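Local atomic coordinates of dihydroorotase (Saccharomyces cerevisiae S288C, PDB entry 6L0A), a protein that catalyses the reversible, zinc-dependent interconversion of N-carbamoyl-L-aspartate and dihydroorotate, the third step of de novo pyrimidine biosynthesis. Residues C[10-15]-C[255-260]; C[33-38]-C[278-283]; C[112-117]-C[139-144]. One frame throughout, in Å; residues are numbered along the deposited sequence.

Interaction 1 (C[10-15]-C[255-260]); sequences TCDMHV and FGSDSA. With ZN (zinc ion), chain K; LMR ((2S)-2-hydroxybutanedioic acid), chain M.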
loop_
_atom_site.group_PDB
_atom_site.type_symbol
_atom_site.label_atom_id
_atom_site.label_comp_id
_atom_site.label_asym_id
_atom_site.label_seq_id
_atom_site.Cartn_x
_atom_site.Cartn_y
_atom_site.Cartn_z
ATOM N N THR C 10 -33.745 -1.051 1.939
ATOM C CA THR C 10 -32.326 -0.786 2.131
ATOM C C THR C 10 -31.792 0.123 1.027
ATOM O O THR C 10 -32.231 0.052 -0.124
ATOM C CB THR C 10 -31.555 -2.100 2.114
ATOM O OG1 THR C 10 -31.983 -2.864 0.984
ATOM C CG2 THR C 10 -31.824 -2.903 3.381
ATOM N N CYS C 11 -30.798 0.950 1.371
ATOM C CA CYS C 11 -30.177 1.805 0.369
ATOM C C CYS C 11 -28.655 1.707 0.436
ATOM O O CYS C 11 -28.057 1.661 1.516
ATOM C CB CYS C 11 -30.585 3.267 0.517
ATOM S SG CYS C 11 -30.504 3.950 2.157
ATOM N N ASP C 12 -28.045 1.694 -0.741
ATOM C CA ASP C 12 -26.598 1.821 -0.908
ATOM C C ASP C 12 -26.390 3.120 -1.673
ATOM O O ASP C 12 -26.686 3.208 -2.871
ATOM C CB ASP C 12 -26.029 0.610 -1.646
ATOM C CG ASP C 12 -24.553 0.749 -1.954
ATOM O OD1 ASP C 12 -23.951 1.790 -1.605
ATOM O OD2 ASP C 12 -24.006 -0.194 -2.551
ATOM N N MET C 13 -25.911 4.142 -0.981
ATOM C CA MET C 13 -25.859 5.464 -1.586
ATOM C C MET C 13 -24.536 5.742 -2.301
ATOM O O MET C 13 -24.150 6.912 -2.450
ATOM C CB MET C 13 -26.166 6.518 -0.525
ATOM C CG MET C 13 -27.642 6.442 -0.033
ATOM S SD MET C 13 -28.862 6.211 -1.362
ATOM C CE MET C 13 -30.364 6.725 -0.500
ATOM N N HIS C 14 -23.858 4.708 -2.809
ATOM C CA HIS C 14 -22.610 4.927 -3.554
ATOM C C HIS C 14 -22.282 3.659 -4.355
ATOM O O HIS C 14 -21.559 2.792 -3.871
ATOM C CB HIS C 14 -21.480 5.284 -2.604
ATOM C CG HIS C 14 -20.297 5.906 -3.280
ATOM N ND1 HIS C 14 -19.673 7.036 -2.798
ATOM C CD2 HIS C 14 -19.627 5.559 -4.408
ATOM C CE1 HIS C 14 -18.667 7.355 -3.595
ATOM N NE2 HIS C 14 -18.614 6.473 -4.576
ATOM N N VAL C 15 -22.791 3.585 -5.590
ATOM C CA VAL C 15 -22.734 2.364 -6.399
ATOM C C VAL C 15 -22.094 2.666 -7.747
ATOM O O VAL C 15 -22.445 3.657 -8.396
ATOM C CB VAL C 15 -24.140 1.755 -6.607
ATOM C CG1 VAL C 15 -24.100 0.634 -7.635
ATOM C CG2 VAL C 15 -24.689 1.225 -5.287
ATOM N N PHE C 255 -24.723 4.016 4.936
ATOM C CA PHE C 255 -24.015 3.067 4.084
ATOM C C PHE C 255 -23.902 3.573 2.656
ATOM O O PHE C 255 -24.909 3.911 2.025
ATOM C CB PHE C 255 -24.751 1.729 4.084
ATOM C CG PHE C 255 -24.133 0.674 3.208
ATOM C CD1 PHE C 255 -22.792 0.351 3.323
ATOM C CD2 PHE C 255 -24.917 -0.027 2.293
ATOM C CE1 PHE C 255 -22.241 -0.645 2.531
ATOM C CE2 PHE C 255 -24.375 -1.028 1.505
ATOM C CZ PHE C 255 -23.029 -1.339 1.630
ATOM N N GLY C 256 -22.675 3.597 2.141
ATOM C CA GLY C 256 -22.448 3.724 0.710
ATOM C C GLY C 256 -21.318 2.779 0.369
ATOM O O GLY C 256 -20.210 2.956 0.881
ATOM N N SER C 257 -21.574 1.759 -0.444
ATOM C CA SER C 257 -20.590 0.687 -0.577
ATOM C C SER C 257 -19.340 1.148 -1.309
ATOM O O SER C 257 -18.241 0.642 -1.045
ATOM C CB SER C 257 -21.199 -0.502 -1.318
ATOM O OG SER C 257 -21.492 -0.175 -2.664
ATOM N N ASP C 258 -19.490 2.078 -2.244
ATOM C CA ASP C 258 -18.469 2.320 -3.260
ATOM C C ASP C 258 -18.028 1.005 -3.890
ATOM O O ASP C 258 -16.846 0.789 -4.162
ATOM C CB ASP C 258 -17.264 3.078 -2.691
ATOM C CG ASP C 258 -16.388 3.658 -3.785
ATOM O OD1 ASP C 258 -16.892 3.770 -4.919
ATOM O OD2 ASP C 258 -15.192 3.957 -3.539
ATOM N N SER C 259 -18.981 0.093 -4.096
ATOM C CA SER C 259 -18.642 -1.118 -4.835
ATOM C C SER C 259 -18.179 -0.732 -6.236
ATOM O O SER C 259 -18.888 -0.027 -6.962
ATOM C CB SER C 259 -19.835 -2.070 -4.891
ATOM O OG SER C 259 -19.517 -3.197 -5.689
ATOM N N ALA C 260 -16.975 -1.179 -6.602
ATOM C CA ALA C 260 -16.271 -0.711 -7.792
ATOM C C ALA C 260 -15.790 -1.926 -8.568
ATOM O O ALA C 260 -14.692 -2.439 -8.315
ATOM C CB ALA C 260 -15.097 0.191 -7.420
HETATM ZN ZN ZN K . -17.116 5.590 -5.844
HETATM C C1 LMR M . -13.477 5.403 -6.306
HETATM O O1A LMR M . -14.576 5.536 -5.703
HETATM O O1B LMR M . -12.526 6.103 -5.900
HETATM C C2 LMR M . -13.276 4.442 -7.501
HETATM O O2 LMR M . -12.340 3.400 -7.304
HETATM C C3 LMR M . -14.524 3.663 -7.755
HETATM C C4 LMR M . -14.312 3.300 -9.206
HETATM O O4A LMR M . -13.397 2.492 -9.587
HETATM O O4B LMR M . -15.096 3.877 -9.972
HETATM O O HOH W 1 -27.496 3.942 3.096
#

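Interaction 2 (C[33-38]-C[278-283]); sequences GGVSIA and YSQSFA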
loop_
_atom_site.group_PDB
_atom_site.type_symbol
_atom_site.label_atom_id
_atom_site.label_comp_id
_atom_site.label_asym_id
_atom_site.label_seq_id
_atom_site.Cartn_x
_atom_site.Cartn_y
_atom_site.Cartn_z
ATOM N N GLY C 33 -27.414 -8.576 -3.405
ATOM C CA GLY C 33 -26.739 -8.184 -2.189
ATOM C C GLY C 33 -27.602 -7.551 -1.123
ATOM O O GLY C 33 -27.093 -7.202 -0.055
ATOM N N GLY C 34 -28.897 -7.391 -1.370
ATOM C CA GLY C 34 -29.810 -6.925 -0.352
ATOM C C GLY C 34 -30.165 -5.456 -0.409
ATOM O O GLY C 34 -30.638 -4.922 0.596
ATOM N N VAL C 35 -29.975 -4.796 -1.550
ATOM C CA VAL C 35 -30.112 -3.344 -1.671
ATOM C C VAL C 35 -31.306 -3.027 -2.558
ATOM O O VAL C 35 -31.384 -3.496 -3.700
ATOM C CB VAL C 35 -28.827 -2.714 -2.244
ATOM C CG1 VAL C 35 -29.063 -1.263 -2.621
ATOM C CG2 VAL C 35 -27.682 -2.858 -1.239
ATOM N N SER C 36 -32.219 -2.204 -2.042
ATOM C CA SER C 36 -33.404 -1.782 -2.782
ATOM C C SER C 36 -33.171 -0.506 -3.581
ATOM O O SER C 36 -33.650 -0.393 -4.716
ATOM C CB SER C 36 -34.572 -1.571 -1.810
ATOM O OG SER C 36 -35.662 -0.958 -2.480
ATOM N N ILE C 37 -32.423 0.438 -3.005
ATOM C CA ILE C 37 -32.213 1.775 -3.549
ATOM C C ILE C 37 -30.711 1.964 -3.761
ATOM O O ILE C 37 -29.929 1.727 -2.838
ATOM C CB ILE C 37 -32.747 2.859 -2.596
ATOM C CG1 ILE C 37 -34.247 2.683 -2.338
ATOM C CG2 ILE C 37 -32.459 4.256 -3.148
ATOM C CD1 ILE C 37 -34.683 3.228 -0.981
ATOM N N ALA C 38 -30.321 2.404 -4.957
ATOM C CA ALA C 38 -28.915 2.608 -5.309
ATOM C C ALA C 38 -28.698 4.016 -5.852
ATOM O O ALA C 38 -29.429 4.460 -6.741
ATOM C CB ALA C 38 -28.465 1.585 -6.359
ATOM N N TYR C 278 -14.925 -4.681 -4.945
ATOM C CA TYR C 278 -16.250 -5.101 -5.401
ATOM C C TYR C 278 -17.006 -5.752 -4.247
ATOM O O TYR C 278 -16.706 -6.886 -3.856
ATOM C CB TYR C 278 -16.167 -6.066 -6.581
ATOM C CG TYR C 278 -17.548 -6.570 -6.934
ATOM C CD1 TYR C 278 -18.444 -5.754 -7.603
ATOM C CD2 TYR C 278 -17.974 -7.834 -6.538
ATOM C CE1 TYR C 278 -19.739 -6.193 -7.910
ATOM C CE2 TYR C 278 -19.274 -8.285 -6.836
ATOM C CZ TYR C 278 -20.146 -7.453 -7.513
ATOM O OH TYR C 278 -21.431 -7.892 -7.813
ATOM N N SER C 279 -18.026 -5.059 -3.741
ATOM C CA SER C 279 -18.782 -5.543 -2.600
ATOM C C SER C 279 -20.267 -5.739 -2.890
ATOM O O SER C 279 -21.004 -6.136 -1.980
ATOM C CB SER C 279 -18.617 -4.587 -1.407
ATOM O OG SER C 279 -19.024 -3.273 -1.756
ATOM N N GLN C 280 -20.730 -5.489 -4.117
ATOM C CA GLN C 280 -22.179 -5.431 -4.355
ATOM C C GLN C 280 -22.859 -6.760 -4.052
ATOM O O GLN C 280 -23.935 -6.781 -3.441
ATOM C CB GLN C 280 -22.472 -5.020 -5.791
ATOM C CG GLN C 280 -23.813 -4.323 -5.943
ATOM C CD GLN C 280 -23.773 -2.918 -5.377
ATOM O OE1 GLN C 280 -23.109 -2.044 -5.931
ATOM N NE2 GLN C 280 -24.450 -2.700 -4.249
ATOM N N SER C 281 -22.248 -7.876 -4.467
ATOM C CA SER C 281 -22.910 -9.184 -4.395
ATOM C C SER C 281 -23.271 -9.606 -2.975
ATOM O O SER C 281 -24.156 -10.456 -2.798
ATOM C CB SER C 281 -22.027 -10.262 -5.034
ATOM O OG SER C 281 -22.029 -10.181 -6.455
ATOM N N PHE C 282 -22.614 -9.057 -1.955
ATOM C CA PHE C 282 -22.912 -9.438 -0.581
ATOM C C PHE C 282 -22.974 -8.218 0.314
ATOM O O PHE C 282 -22.664 -8.300 1.503
ATOM C CB PHE C 282 -21.887 -10.454 -0.060
ATOM C CG PHE C 282 -21.816 -11.691 -0.902
ATOM C CD1 PHE C 282 -22.681 -12.750 -0.668
ATOM C CD2 PHE C 282 -20.923 -11.784 -1.953
ATOM C CE1 PHE C 282 -22.637 -13.885 -1.455
ATOM C CE2 PHE C 282 -20.879 -12.913 -2.748
ATOM C CZ PHE C 282 -21.739 -13.965 -2.497
ATOM N N ALA C 283 -23.403 -7.083 -0.251
ATOM C CA ALA C 283 -23.292 -5.792 0.418
ATOM C C ALA C 283 -23.868 -5.825 1.831
ATOM O O ALA C 283 -23.170 -5.538 2.805
ATOM C CB ALA C 283 -23.982 -4.723 -0.437
#

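Interaction 3 (C[112-117]-C[139-144]); sequences VDPNDF and EKPSVH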
loop_
_atom_site.group_PDB
_atom_site.type_symbol
_atom_site.label_atom_id
_atom_site.label_comp_id
_atom_site.label_asym_id
_atom_site.label_seq_id
_atom_site.Cartn_x
_atom_site.Cartn_y
_atom_site.Cartn_z
ATOM N N VAL C 112 -11.746 17.767 -10.792
ATOM C CA VAL C 112 -11.506 19.144 -10.374
ATOM C C VAL C 112 -10.190 19.265 -9.604
ATOM O O VAL C 112 -9.584 18.281 -9.181
ATOM C CB VAL C 112 -12.661 19.706 -9.521
ATOM C CG1 VAL C 112 -13.997 19.421 -10.170
ATOM C CG2 VAL C 112 -12.583 19.135 -8.114
ATOM N N ASP C 113 -9.763 20.515 -9.414
ATOM C CA ASP C 113 -8.713 20.857 -8.467
ATOM C C ASP C 113 -9.377 21.347 -7.190
ATOM O O ASP C 113 -9.908 22.467 -7.176
ATOM C CB ASP C 113 -7.797 21.937 -9.045
ATOM C CG ASP C 113 -6.766 22.448 -8.042
ATOM O OD1 ASP C 113 -6.594 21.831 -6.964
ATOM O OD2 ASP C 113 -6.107 23.469 -8.348
ATOM N N PRO C 114 -9.386 20.564 -6.103
ATOM C CA PRO C 114 -10.084 20.998 -4.883
ATOM C C PRO C 114 -9.411 22.151 -4.160
ATOM O O PRO C 114 -9.905 22.564 -3.101
ATOM C CB PRO C 114 -10.080 19.735 -4.009
ATOM C CG PRO C 114 -8.890 18.966 -4.477
ATOM C CD PRO C 114 -8.754 19.242 -5.948
ATOM N N ASN C 115 -8.294 22.670 -4.677
ATOM C CA ASN C 115 -7.688 23.858 -4.085
ATOM C C ASN C 115 -8.334 25.137 -4.588
ATOM O O ASN C 115 -8.226 26.176 -3.923
ATOM C CB ASN C 115 -6.185 23.906 -4.375
ATOM C CG ASN C 115 -5.414 22.875 -3.594
ATOM O OD1 ASN C 115 -5.742 22.566 -2.448
ATOM N ND2 ASN C 115 -4.380 22.327 -4.215
ATOM N N ASP C 116 -8.990 25.082 -5.753
ATOM C CA ASP C 116 -9.726 26.205 -6.326
ATOM C C ASP C 116 -11.085 25.667 -6.795
ATOM O O ASP C 116 -11.265 25.302 -7.962
ATOM C CB ASP C 116 -8.932 26.857 -7.457
ATOM C CG ASP C 116 -9.406 28.268 -7.765
ATOM O OD1 ASP C 116 -10.634 28.467 -7.898
ATOM O OD2 ASP C 116 -8.551 29.174 -7.882
ATOM N N PHE C 117 -12.030 25.594 -5.853
ATOM C CA PHE C 117 -13.424 25.258 -6.117
ATOM C C PHE C 117 -14.235 26.459 -6.576
ATOM O O PHE C 117 -15.414 26.299 -6.915
ATOM C CB PHE C 117 -14.086 24.697 -4.857
ATOM C CG PHE C 117 -13.998 23.197 -4.712
ATOM C CD1 PHE C 117 -14.464 22.355 -5.703
ATOM C CD2 PHE C 117 -13.487 22.637 -3.549
ATOM C CE1 PHE C 117 -14.400 20.972 -5.546
ATOM C CE2 PHE C 117 -13.419 21.277 -3.387
ATOM C CZ PHE C 117 -13.879 20.436 -4.384
ATOM N N GLU C 139 -10.458 13.948 -1.209
ATOM C CA GLU C 139 -9.013 13.770 -1.144
ATOM C C GLU C 139 -8.342 14.865 -1.956
ATOM O O GLU C 139 -8.760 15.135 -3.085
ATOM C CB GLU C 139 -8.588 12.409 -1.708
ATOM C CG GLU C 139 -8.917 11.209 -0.832
ATOM C CD GLU C 139 -8.189 9.969 -1.296
ATOM O OE1 GLU C 139 -8.695 9.267 -2.190
ATOM O OE2 GLU C 139 -7.097 9.701 -0.761
ATOM N N LYS C 140 -7.296 15.471 -1.400
ATOM C CA LYS C 140 -6.492 16.376 -2.202
ATOM C C LYS C 140 -5.497 15.576 -3.049
ATOM O O LYS C 140 -4.945 14.579 -2.574
ATOM C CB LYS C 140 -5.742 17.359 -1.309
ATOM C CG LYS C 140 -6.606 18.459 -0.709
ATOM C CD LYS C 140 -5.843 19.790 -0.690
ATOM C CE LYS C 140 -6.663 20.884 -0.034
ATOM N NZ LYS C 140 -8.028 20.890 -0.602
ATOM N N PRO C 141 -5.284 15.966 -4.310
ATOM C CA PRO C 141 -4.236 15.331 -5.120
ATOM C C PRO C 141 -2.873 15.421 -4.454
ATOM O O PRO C 141 -2.568 16.358 -3.707
ATOM C CB PRO C 141 -4.275 16.123 -6.437
ATOM C CG PRO C 141 -5.682 16.638 -6.516
ATOM C CD PRO C 141 -6.060 16.953 -5.084
ATOM N N SER C 142 -2.056 14.408 -4.704
ATOM C CA SER C 142 -0.766 14.327 -4.041
ATOM C C SER C 142 0.142 15.452 -4.526
ATOM O O SER C 142 0.114 15.830 -5.707
ATOM C CB SER C 142 -0.130 12.969 -4.296
ATOM O OG SER C 142 -0.829 11.950 -3.595
ATOM N N VAL C 143 0.915 16.019 -3.604
ATOM C CA VAL C 143 1.899 17.041 -3.947
ATOM C C VAL C 143 3.138 16.806 -3.099
ATOM O O VAL C 143 3.043 16.654 -1.878
ATOM C CB VAL C 143 1.362 18.480 -3.762
ATOM C CG1 VAL C 143 0.666 18.617 -2.448
ATOM C CG2 VAL C 143 2.504 19.496 -3.865
ATOM N N HIS C 144 4.295 16.757 -3.746
ATOM C CA HIS C 144 5.536 16.483 -3.047
ATOM C C HIS C 144 6.598 17.545 -3.289
ATOM O O HIS C 144 7.668 17.485 -2.670
ATOM C CB HIS C 144 6.058 15.097 -3.448
ATOM C CG HIS C 144 5.059 14.003 -3.215
ATOM N ND1 HIS C 144 4.550 13.715 -1.965
ATOM C CD2 HIS C 144 4.433 13.165 -4.077
ATOM C CE1 HIS C 144 3.674 12.730 -2.064
ATOM N NE2 HIS C 144 3.585 12.378 -3.334
#

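Interaction 1 (C[10-15]-C[255-260])
H14 and G256 bring the two backbones together, CA to CA 4.4 Å, where the first strand of the TIM barrel, 11-15, meets the loop that leaves strand 253-255. Strands 11-15 and 253-255 are the outermost of two parallel sheets, and the contact between them is consistent with closure of the barrel. One straight backbone bond joins them, M13 N to F255 O at 3.2 Å and 174°; a water lies 2.8 Å from both C11 O and F255 O, placed to donate to them. Past M13, where strand 11-15 turns a corner, D258 N makes a weak, bent bond to H14 O.

D12 is the polar hub. With CG anti to the backbone N (chi1 175°), its carboxylate reaches S257. OD1 takes S257 N at 2.6 Å and, in an Asx turn, H14 N, the two donors arriving from opposite faces of the carboxylate plane. OD2 receives S257 OG on its syn lone pair at 2.5 Å and has a further partner outside the two segments. S257 OG in turn accepts from S259 N, an ST turn, so one carboxylate and one hydroxyl organise the loop ahead of the metal ligand D258. A side chain on G256 could not fit, since its CB would fall 3.0 Å from H14 CB.

H14 and D258 run side by side to the same zinc ion, which H16, K98 and malate also bind. E179 holds H14 ND1, leaving NE2 to meet the zinc ion at 2.1 Å. D258 CB lies over one face of the imidazole, 4.1 Å from its centroid, while D258 OD1 binds the zinc ion.

Interaction 2 (C[33-38]-C[278-283])
The Schellman motif that ends helix 20-32 places G33 against the short 3-10 segment 280-281, just where the chain enters helix 283-293 with F282 as its N-cap residue. Two helix ends of the barrel's outer layer thus meet, backbone to backbone, and a backbone hydrogen bond between G33 and I284 ties them together. G33 CA is the main contact atom: it points a C-H at Q280 O, 3.4 Å away with 157° at the hydrogen, and comes within 3.5 Å of S281 O at a more bent angle. Q280 O has a second donor in A283 N, a backbone bond of 3.2 Å that closes the turn into the helix. The approach depends on G33 having no CB, because such an atom would lie 2.0 Å from Q280 O. At G34 (phi 99°) a CB would jam against the carbonyl O of G33.

Side chains add one apolar touch, with V35 CG2 4.2 Å from A283 CB. Q280 turns back at chi2 (73°) and brings its amide near V35, but NE2 is bonded to D12 OD2 on strand 11-15. Within 278-283, Y278 has Q280 N over the centre of its ring, 3.9 Å above the plane, while its OH shares a 2.7 Å hydrogen bond with S281 OG. With C-H...O contacts and a single apolar touch between the two segments, the fit at G33 rests largely on the absence of a side chain.

Interaction 3 (C[112-117]-C[139-144])
An Asx turn combined with a type I beta turn, D113 to D116, presents P114 and N115 to K140 and P141. D116 N closes the beta turn on D113 O, and D113 OD1 is met by N115 N from well above its carboxylate plane at 3.0 Å. The P114 and P141 rings point at each other, P114 CG standing 3.5 Å from P141 CD. Because CG and CD of P114 make that contact, replacing the proline by an alanine is likely to open a gap beside P141 and, without the ring's constraint on phi, to leave the turn less restrained.

Both segments are loops of the TIM-barrel fold, one leading into helix 121-130 and the other following strand 133-136; F160 of helix 156-170 also touches P114. K140, bent at chi2 and chi4 (-48°), crosses N115 and lays its CE 3.1 Å from N115 OD1. Its NZ is 3.4 Å from the same oxygen at an angle too poor for a hydrogen bond, and 3.5 Å from P114 O, so any attraction there is likely to be electrostatic. E139 OE1 is hydrogen-bonded to NE2 of the zinc ligand H137, while S142 OG and H144 NE2 both bond to D219 of the second subunit.

Interactions 1 and 2 form one continuous region, their centres about 7 Å apart. Strands 11-15 and 37-40 are neighbours in a parallel sheet, joined by D12 N to I37 O at 2.8 Å, and T10 OG1 meets G34 O at 2.5 Å. A weak hydrogen bond from Q280 N to S259 OG, and a firmer one from S279 N, join 255-260 to 278-283. Interaction 2 adjoins the D12 carboxylate through Q280, whose side chain is about 10 Å from a zinc ion. Interaction 3 is separate, its centre about 25 Å from that of interaction 1 and 31 Å from that of interaction 2. E139, at the edge of this contact, neighbours the active site, its side chain about 6 Å from a zinc ion and from malate.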